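Local atomic coordinates of aldehyde dehydrogenase family protein (Pseudomonas syringae pv. tomato, PDB entry 6X9L), a protein that probably oxidises long-chain aliphatic aldehydes, with NAD+ as the hydride acceptor, as a member of the aldehyde dehydrogenase family. Residues Ile298-Arg303 / Ile400-Ile405; Ile350-Lys355 / Ser384-Arg389. The protein carries 1 engineered substitution. One frame throughout, in Å; residues are numbered along the deposited sequence.

How the contacts relate
Both contacts belong to the part of the chain built on a seven-stranded mixed sheet, the catalytic domain of the aldehyde dehydrogenase fold, and their centres lie 18 Å apart, with the nearest atoms about 5 Å from each other but not touching. Contact 1 joins the ends of strands 296-300 and 396-402, neighbours within that sheet. Contact 2 lies toward the sheet's 355-358 edge, where the end of helix 336-351 meets helix 386-389. Along the chain the order is 298-303, 350-355, 384-389, 400-405. Helix 386-389 leads through E391, an NAD+-binding residue, into strand 396-402, so the helix that receives E352 runs on into one strand of the contact 1 pair.

Contact 1: Ile298-Arg303 / Ile400-Ile405; sequences IVPRNR and IAYDTI
V299 O is approached by two groups from the neighbouring strand: Y402 N hydrogen-bonds to it at 3.0 Å, and A401 CA makes a C-H...O contact at 3.2 Å. The ladder continues to both sides, with V299 N giving a hydrogen bond to I400 O (2.9 Å) and R301 N one to Y402 O. The two strands run parallel, their short axes at 44°, and I298 pairs with I400, V299 with A401 and P300 with Y402.

The Y402 ring turns back over the other strand. With chi1 at 70°, its CG stands between the backbone N and the carbonyl carbon, and P300 lies across a ring face: P300 CA is 3.9 Å from the ring centroid, close to the normal, in a CH-pi contact. I298 reaches the same ring at its edge, CG2 being 3.4 Å from Y402 CD2. The phenol oxygen, alongside the proline ring, is hydrogen-bonded to L266 O of strand 263-266, on the far side of strand 296-300.

This is the parallel core of the aldehyde dehydrogenase catalytic domain, an alpha/beta sheet covered on both faces. I298 and I400 share one face and pack on helix 405-413; V299 and A401 share the other, where V299 touches F272 of helix 272-284.

Beyond the strand end, at the solvent, R301 reaches back along its partner. CG is anti to the backbone N, and a bend at chi3 (-94°) brings the guanidinium over A401, whose CB sits above its centre, 3.7 Å from R301 CZ. D403 comes to the guanidinium edge, its carboxylate turned moderately out of that plane: R301 NH1 sits by both oxygens, 2.7 Å from D403 OD2 in the salt bridge, with a weak hydrogen bond to OD1.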
ATOM      1  N   ILE A 298       8.727   1.198  30.364  1.00 46.06           N
ATOM      2  CA  ILE A 298      10.183   1.084  30.361  1.00 46.21           C
ATOM      3  C   ILE A 298      10.750   2.197  31.238  1.00 46.88           C
ATOM      4  O   ILE A 298      10.537   3.390  30.967  1.00 47.28           O
ATOM      5  CB  ILE A 298      10.733   1.130  28.931  1.00 46.09           C
ATOM      6  CG1 ILE A 298      10.099  -0.017  28.136  1.00 45.34           C
ATOM      7  CG2 ILE A 298      12.244   1.006  28.920  1.00 46.28           C
ATOM      8  CD1 ILE A 298      10.073   0.209  26.645  1.00 45.39           C
ATOM      9  N   VAL A 299      11.462   1.802  32.293  1.00 47.60           N
ATOM     10  CA  VAL A 299      11.787   2.709  33.396  1.00 48.16           C
ATOM     11  C   VAL A 299      13.194   2.421  33.887  1.00 48.42           C
ATOM     12  O   VAL A 299      13.719   1.310  33.729  1.00 47.96           O
ATOM     13  CB  VAL A 299      10.782   2.560  34.563  1.00 48.15           C
ATOM     14  CG1 VAL A 299       9.381   2.963  34.125  1.00 47.94           C
ATOM     15  CG2 VAL A 299      10.759   1.129  35.070  1.00 47.78           C
ATOM     16  N   PRO A 300      13.844   3.435  34.481  1.00 53.09           N
ATOM     17  CA  PRO A 300      15.214   3.259  35.002  1.00 53.34           C
ATOM     18  C   PRO A 300      15.288   2.201  36.095  1.00 53.18           C
ATOM     19  O   PRO A 300      14.444   2.149  36.988  1.00 53.22           O
ATOM     20  CB  PRO A 300      15.564   4.648  35.556  1.00 53.95           C
ATOM     21  CG  PRO A 300      14.669   5.589  34.831  1.00 53.97           C
ATOM     22  CD  PRO A 300      13.395   4.836  34.567  1.00 53.48           C
ATOM     23  N   ARG A 301      16.329   1.368  36.035  1.00 60.40           N
ATOM     24  CA  ARG A 301      16.409   0.239  36.959  1.00 60.24           C
ATOM     25  C   ARG A 301      16.344   0.714  38.400  1.00 60.79           C
ATOM     26  O   ARG A 301      15.592   0.173  39.220  1.00 60.79           O
ATOM     27  CB  ARG A 301      17.690  -0.561  36.721  1.00 60.22           C
ATOM     28  CG  ARG A 301      17.803  -1.841  37.549  1.00 60.21           C
ATOM     29  CD  ARG A 301      18.868  -2.787  36.975  1.00 60.30           C
ATOM     30  NE  ARG A 301      18.294  -3.784  36.058  1.00 59.50           N
ATOM     31  CZ  ARG A 301      18.411  -3.760  34.729  1.00 59.28           C
ATOM     32  NH1 ARG A 301      19.089  -2.787  34.141  1.00 59.68           N
ATOM     33  NH2 ARG A 301      17.851  -4.710  33.982  1.00 58.64           N
ATOM     34  N   ASN A 302      17.128   1.735  38.729  1.00 54.68           N
ATOM     35  CA  ASN A 302      17.153   2.257  40.088  1.00 56.55           C
ATOM     36  C   ASN A 302      15.816   2.875  40.483  1.00 55.99           C
ATOM     37  O   ASN A 302      15.676   3.400  41.593  1.00 57.56           O
ATOM     38  CB  ASN A 302      18.258   3.295  40.228  1.00 58.38           C
ATOM     39  CG  ASN A 302      17.999   4.526  39.400  1.00 57.64           C
ATOM     40  OD1 ASN A 302      17.277   4.484  38.396  1.00 55.72           O
ATOM     41  ND2 ASN A 302      18.585   5.643  39.812  1.00 59.40           N
ATOM     42  N   ARG A 303      14.836   2.854  39.588  1.00 60.53           N
ATOM     43  CA  ARG A 303      13.513   3.371  39.905  1.00 60.38           C
ATOM     44  C   ARG A 303      12.438   2.291  39.866  1.00 59.85           C
ATOM     45  O   ARG A 303      11.275   2.581  40.151  1.00 59.80           O
ATOM     46  CB  ARG A 303      13.145   4.522  38.953  1.00 60.45           C
ATOM     47  CG  ARG A 303      14.044   5.760  39.086  1.00 61.14           C
ATOM     48  CD  ARG A 303      13.789   6.523  40.401  1.00 62.25           C
ATOM     49  NE  ARG A 303      13.313   7.886  40.162  1.00 62.54           N
ATOM     50  CZ  ARG A 303      12.372   8.477  40.887  1.00 62.90           C
ATOM     51  NH1 ARG A 303      11.803   7.820  41.885  1.00 62.96           N
ATOM     52  NH2 ARG A 303      11.987   9.716  40.614  1.00 63.24           N
ATOM     53  N   ILE A 400       9.701  -3.053  32.579  1.00 46.35           N
ATOM     54  CA  ILE A 400      11.032  -3.402  32.077  1.00 47.33           C
ATOM     55  C   ILE A 400      12.030  -2.328  32.496  1.00 47.52           C
ATOM     56  O   ILE A 400      11.756  -1.127  32.370  1.00 47.28           O
ATOM     57  CB  ILE A 400      11.043  -3.553  30.544  1.00 48.09           C
ATOM     58  CG1 ILE A 400      10.058  -4.633  30.100  1.00 47.96           C
ATOM     59  CG2 ILE A 400      12.465  -3.816  30.034  1.00 49.31           C
ATOM     60  CD1 ILE A 400       9.720  -4.554  28.631  1.00 48.36           C
ATOM     61  N   ALA A 401      13.196  -2.762  32.976  1.00 48.51           N
ATOM     62  CA  ALA A 401      14.214  -1.854  33.482  1.00 48.70           C
ATOM     63  C   ALA A 401      15.256  -1.563  32.414  1.00 49.78           C
ATOM     64  O   ALA A 401      15.508  -2.385  31.527  1.00 50.56           O
ATOM     65  CB  ALA A 401      14.909  -2.438  34.713  1.00 48.63           C
ATOM     66  N   TYR A 402      15.870  -0.385  32.520  1.00 50.84           N
ATOM     67  CA  TYR A 402      16.956   0.010  31.635  1.00 51.76           C
ATOM     68  C   TYR A 402      18.037   0.754  32.423  1.00 51.91           C
ATOM     69  O   TYR A 402      17.773   1.345  33.474  1.00 51.28           O
ATOM     70  CB  TYR A 402      16.422   0.851  30.462  1.00 51.91           C
ATOM     71  CG  TYR A 402      15.932   2.247  30.815  1.00 51.45           C
ATOM     72  CD1 TYR A 402      16.833   3.277  31.093  1.00 51.75           C
ATOM     73  CD2 TYR A 402      14.570   2.553  30.826  1.00 50.73           C
ATOM     74  CE1 TYR A 402      16.394   4.557  31.401  1.00 51.60           C
ATOM     75  CE2 TYR A 402      14.123   3.840  31.133  1.00 50.56           C
ATOM     76  CZ  TYR A 402      15.039   4.835  31.415  1.00 51.10           C
ATOM     77  OH  TYR A 402      14.618   6.114  31.706  1.00 51.27           O
ATOM     78  N   ASP A 403      19.266   0.715  31.903  1.00 66.29           N
ATOM     79  CA  ASP A 403      20.412   1.354  32.537  1.00 66.46           C
ATOM     80  C   ASP A 403      20.924   2.584  31.804  1.00 66.99           C
ATOM     81  O   ASP A 403      21.736   3.319  32.372  1.00 67.13           O
ATOM     82  CB  ASP A 403      21.576   0.362  32.662  1.00 67.20           C
ATOM     83  CG  ASP A 403      21.212  -0.878  33.460  1.00 67.00           C
ATOM     84  OD1 ASP A 403      20.815  -0.746  34.647  1.00 66.12           O
ATOM     85  OD2 ASP A 403      21.326  -1.990  32.892  1.00 67.74           O
ATOM     86  N   THR A 404      20.520   2.801  30.552  1.00 55.05           N
ATOM     87  CA  THR A 404      20.798   4.045  29.845  1.00 55.46           C
ATOM     88  C   THR A 404      19.610   4.376  28.952  1.00 55.37           C
ATOM     89  O   THR A 404      18.825   3.496  28.581  1.00 55.22           O
ATOM     90  CB  THR A 404      22.065   3.974  28.983  1.00 56.45           C
ATOM     91  OG1 THR A 404      21.892   2.977  27.973  1.00 56.97           O
ATOM     92  CG2 THR A 404      23.261   3.642  29.815  1.00 56.34           C
ATOM     93  N   ILE A 405      19.494   5.666  28.607  1.00 47.84           N
ATOM     94  CA  ILE A 405      18.463   6.116  27.675  1.00 47.43           C
ATOM     95  C   ILE A 405      18.639   5.445  26.310  1.00 47.67           C
ATOM     96  O   ILE A 405      17.660   5.098  25.645  1.00 47.18           O
ATOM     97  CB  ILE A 405      18.486   7.656  27.568  1.00 47.90           C
ATOM     98  CG1 ILE A 405      18.237   8.295  28.925  1.00 47.83           C
ATOM     99  CG2 ILE A 405      17.442   8.159  26.578  1.00 47.59           C
ATOM    100  CD1 ILE A 405      18.119   9.792  28.865  1.00 48.80           C
TER

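Contact 2: Ile350-Lys355 / Ser384-Arg389; sequences ICEGAK and SMRIAR
The carboxylate of E352 fits against the first turn of helix 386-389 and takes a backbone N-H on each oxygen. R386 N donates to OE1 at 2.8 Å, on the syn side and somewhat out of the carboxylate plane; I387 N donates to the syn lone pair of OE2 at 3.0 Å, nearly straight at 172°. Two such bonds fix the rotation of the group, and the helix's N-terminal end may favour its negative charge. CG of E352 lies between the backbone N and the carbonyl carbon (chi1 64°), from where the extended chain reaches the helix start.

Beside it the packing is close. I387 CG1 comes alongside OE2, and its CD1 lies 3.9 Å from A354 CB, both residues resting on F378 of strand 376-379. The M385 thioether stretches over the E352 stem, SD 4.0 Å from A354 CB and its methyl by the E352 carbonyl oxygen. Toward solvent the fit slackens: exposed G353 adds almost nothing, and exposed R386 touches E352 through CB and CG, its side chain against M345 and A348 of helix 336-351 and its NE in a salt bridge with E390.

A Schellman motif, with G353 at its positive-phi C-prime position, ends helix 336-351; across from it, E352 accepts the first N-H groups of helix 386-389, where M385 holds the N-cap position just ahead of E391, one of the NAD+-binding residues.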
ATOM      1  N   ILE A 350       3.645 -16.021  34.580  1.00 44.93           N
ATOM      2  CA  ILE A 350       3.996 -16.712  35.819  1.00 44.86           C
ATOM      3  C   ILE A 350       5.026 -17.801  35.544  1.00 46.81           C
ATOM      4  O   ILE A 350       6.046 -17.900  36.228  1.00 47.81           O
ATOM      5  CB  ILE A 350       2.741 -17.305  36.481  1.00 43.03           C
ATOM      6  CG1 ILE A 350       1.609 -16.271  36.583  1.00 41.18           C
ATOM      7  CG2 ILE A 350       3.096 -17.891  37.830  1.00 43.14           C
ATOM      8  CD1 ILE A 350       1.695 -15.375  37.779  1.00 40.90           C
ATOM      9  N   CYS A 351       4.772 -18.637  34.529  1.00 70.52           N
ATOM     10  CA  CYS A 351       5.594 -19.830  34.335  1.00 72.53           C
ATOM     11  C   CYS A 351       6.979 -19.503  33.808  1.00 74.57           C
ATOM     12  O   CYS A 351       7.888 -20.323  33.966  1.00 76.10           O
ATOM     13  CB  CYS A 351       4.913 -20.820  33.382  1.00 73.22           C
ATOM     14  SG  CYS A 351       3.789 -22.003  34.182  1.00 72.44           S
ATOM     15  N   GLU A 352       7.157 -18.349  33.167  1.00 59.57           N
ATOM     16  CA  GLU A 352       8.459 -17.960  32.658  1.00 61.56           C
ATOM     17  C   GLU A 352       9.215 -17.096  33.654  1.00 61.63           C
ATOM     18  O   GLU A 352      10.279 -16.568  33.327  1.00 63.36           O
ATOM     19  CB  GLU A 352       8.322 -17.263  31.291  1.00 62.52           C
ATOM     20  CG  GLU A 352       7.565 -15.948  31.230  1.00 61.64           C
ATOM     21  CD  GLU A 352       7.277 -15.505  29.780  1.00 63.03           C
ATOM     22  OE1 GLU A 352       7.912 -16.026  28.830  1.00 64.97           O
ATOM     23  OE2 GLU A 352       6.403 -14.630  29.582  1.00 62.11           O
ATOM     24  N   GLY A 353       8.703 -16.965  34.869  1.00 53.95           N
ATOM     25  CA  GLY A 353       9.472 -16.395  35.944  1.00 54.37           C
ATOM     26  C   GLY A 353       9.345 -14.909  36.142  1.00 54.35           C
ATOM     27  O   GLY A 353      10.119 -14.343  36.925  1.00 55.29           O
ATOM     28  N   ALA A 354       8.404 -14.252  35.472  1.00 51.20           N
ATOM     29  CA  ALA A 354       8.197 -12.839  35.734  1.00 51.27           C
ATOM     30  C   ALA A 354       7.757 -12.646  37.180  1.00 49.93           C
ATOM     31  O   ALA A 354       7.295 -13.576  37.845  1.00 48.47           O
ATOM     32  CB  ALA A 354       7.157 -12.270  34.777  1.00 50.60           C
ATOM     33  N   LYS A 355       7.922 -11.429  37.676  1.00 51.19           N
ATOM     34  CA  LYS A 355       7.428 -11.081  39.000  1.00 50.26           C
ATOM     35  C   LYS A 355       5.978 -10.629  38.883  1.00 48.65           C
ATOM     36  O   LYS A 355       5.664  -9.744  38.084  1.00 49.32           O
ATOM     37  CB  LYS A 355       8.277  -9.977  39.632  1.00 52.17           C
ATOM     38  CG  LYS A 355       7.810  -9.557  41.014  1.00 51.45           C
ATOM     39  CD  LYS A 355       8.438  -8.239  41.412  1.00 53.42           C
ATOM     40  CE  LYS A 355       8.803  -8.196  42.884  1.00 53.44           C
ATOM     41  NZ  LYS A 355       9.230  -6.822  43.283  1.00 55.16           N
ATOM     42  N   SER A 384      12.873 -10.910  26.092  1.00 52.40           N
ATOM     43  CA  SER A 384      12.682 -12.242  25.501  1.00 52.33           C
ATOM     44  C   SER A 384      11.445 -12.941  26.062  1.00 51.49           C
ATOM     45  O   SER A 384      11.134 -14.000  25.556  1.00 51.37           O
ATOM     46  CB  SER A 384      13.873 -13.064  25.775  1.00 52.88           C
ATOM     47  OG  SER A 384      14.005 -13.259  27.162  1.00 52.57           O
ATOM     48  N   MET A 385      10.802 -12.432  27.106  1.00 54.49           N
ATOM     49  CA  MET A 385       9.681 -13.211  27.607  1.00 52.91           C
ATOM     50  C   MET A 385       8.497 -13.160  26.639  1.00 52.93           C
ATOM     51  O   MET A 385       8.325 -12.202  25.871  1.00 53.72           O
ATOM     52  CB  MET A 385       9.261 -12.711  28.987  1.00 51.32           C
ATOM     53  CG  MET A 385      10.331 -12.864  30.024  1.00 51.26           C
ATOM     54  SD  MET A 385       9.731 -12.496  31.678  1.00 49.25           S
ATOM     55  CE  MET A 385      11.139 -13.015  32.667  1.00 49.62           C
ATOM     56  N   ARG A 386       7.682 -14.224  26.677  1.00 50.87           N
ATOM     57  CA  ARG A 386       6.466 -14.266  25.872  1.00 50.29           C
ATOM     58  C   ARG A 386       5.570 -13.068  26.160  1.00 48.42           C
ATOM     59  O   ARG A 386       5.075 -12.409  25.236  1.00 47.88           O
ATOM     60  CB  ARG A 386       5.707 -15.569  26.126  1.00 48.28           C
ATOM     61  CG  ARG A 386       6.189 -16.754  25.311  1.00 49.82           C
ATOM     62  CD  ARG A 386       5.147 -17.850  25.275  1.00 48.59           C
ATOM     63  NE  ARG A 386       3.919 -17.405  24.623  1.00 48.16           N
ATOM     64  CZ  ARG A 386       2.720 -17.940  24.854  1.00 46.36           C
ATOM     65  NH1 ARG A 386       2.600 -18.927  25.724  1.00 45.19           N
ATOM     66  NH2 ARG A 386       1.641 -17.478  24.225  1.00 45.85           N
ATOM     67  N   ILE A 387       5.336 -12.775  27.441  1.00 47.15           N
ATOM     68  CA  ILE A 387       4.465 -11.657  27.774  1.00 44.61           C
ATOM     69  C   ILE A 387       5.032 -10.311  27.315  1.00 46.65           C
ATOM     70  O   ILE A 387       4.285  -9.330  27.243  1.00 44.43           O
ATOM     71  CB  ILE A 387       4.184 -11.644  29.286  1.00 42.41           C
ATOM     72  CG1 ILE A 387       5.489 -11.612  30.078  1.00 44.74           C
ATOM     73  CG2 ILE A 387       3.353 -12.852  29.690  1.00 39.91           C
ATOM     74  CD1 ILE A 387       5.279 -11.291  31.541  1.00 43.06           C
ATOM     75  N   ALA A 388       6.331 -10.230  26.998  1.00 44.98           N
ATOM     76  CA  ALA A 388       6.901  -8.989  26.489  1.00 45.11           C
ATOM     77  C   ALA A 388       6.834  -8.887  24.973  1.00 43.86           C
ATOM     78  O   ALA A 388       6.725  -7.775  24.438  1.00 42.71           O
ATOM     79  CB  ALA A 388       8.361  -8.840  26.938  1.00 47.74           C
ATOM     80  N   ARG A 389       6.887 -10.018  24.269  1.00 59.40           N
ATOM     81  CA  ARG A 389       6.903 -10.004  22.812  1.00 58.76           C
ATOM     82  C   ARG A 389       5.519 -10.047  22.189  1.00 56.09           C
ATOM     83  O   ARG A 389       5.339  -9.531  21.083  1.00 55.10           O
ATOM     84  CB  ARG A 389       7.705 -11.193  22.273  1.00 61.09           C
ATOM     85  CG  ARG A 389       9.206 -11.043  22.383  1.00 62.92           C
ATOM     86  CD  ARG A 389       9.915 -12.361  22.165  1.00 64.57           C
ATOM     87  NE  ARG A 389      11.322 -12.133  21.857  1.00 65.69           N
ATOM     88  CZ  ARG A 389      12.178 -13.094  21.530  1.00 66.78           C
ATOM     89  NH1 ARG A 389      11.756 -14.352  21.468  1.00 67.05           N
ATOM     90  NH2 ARG A 389      13.449 -12.803  21.264  1.00 67.42           N
TER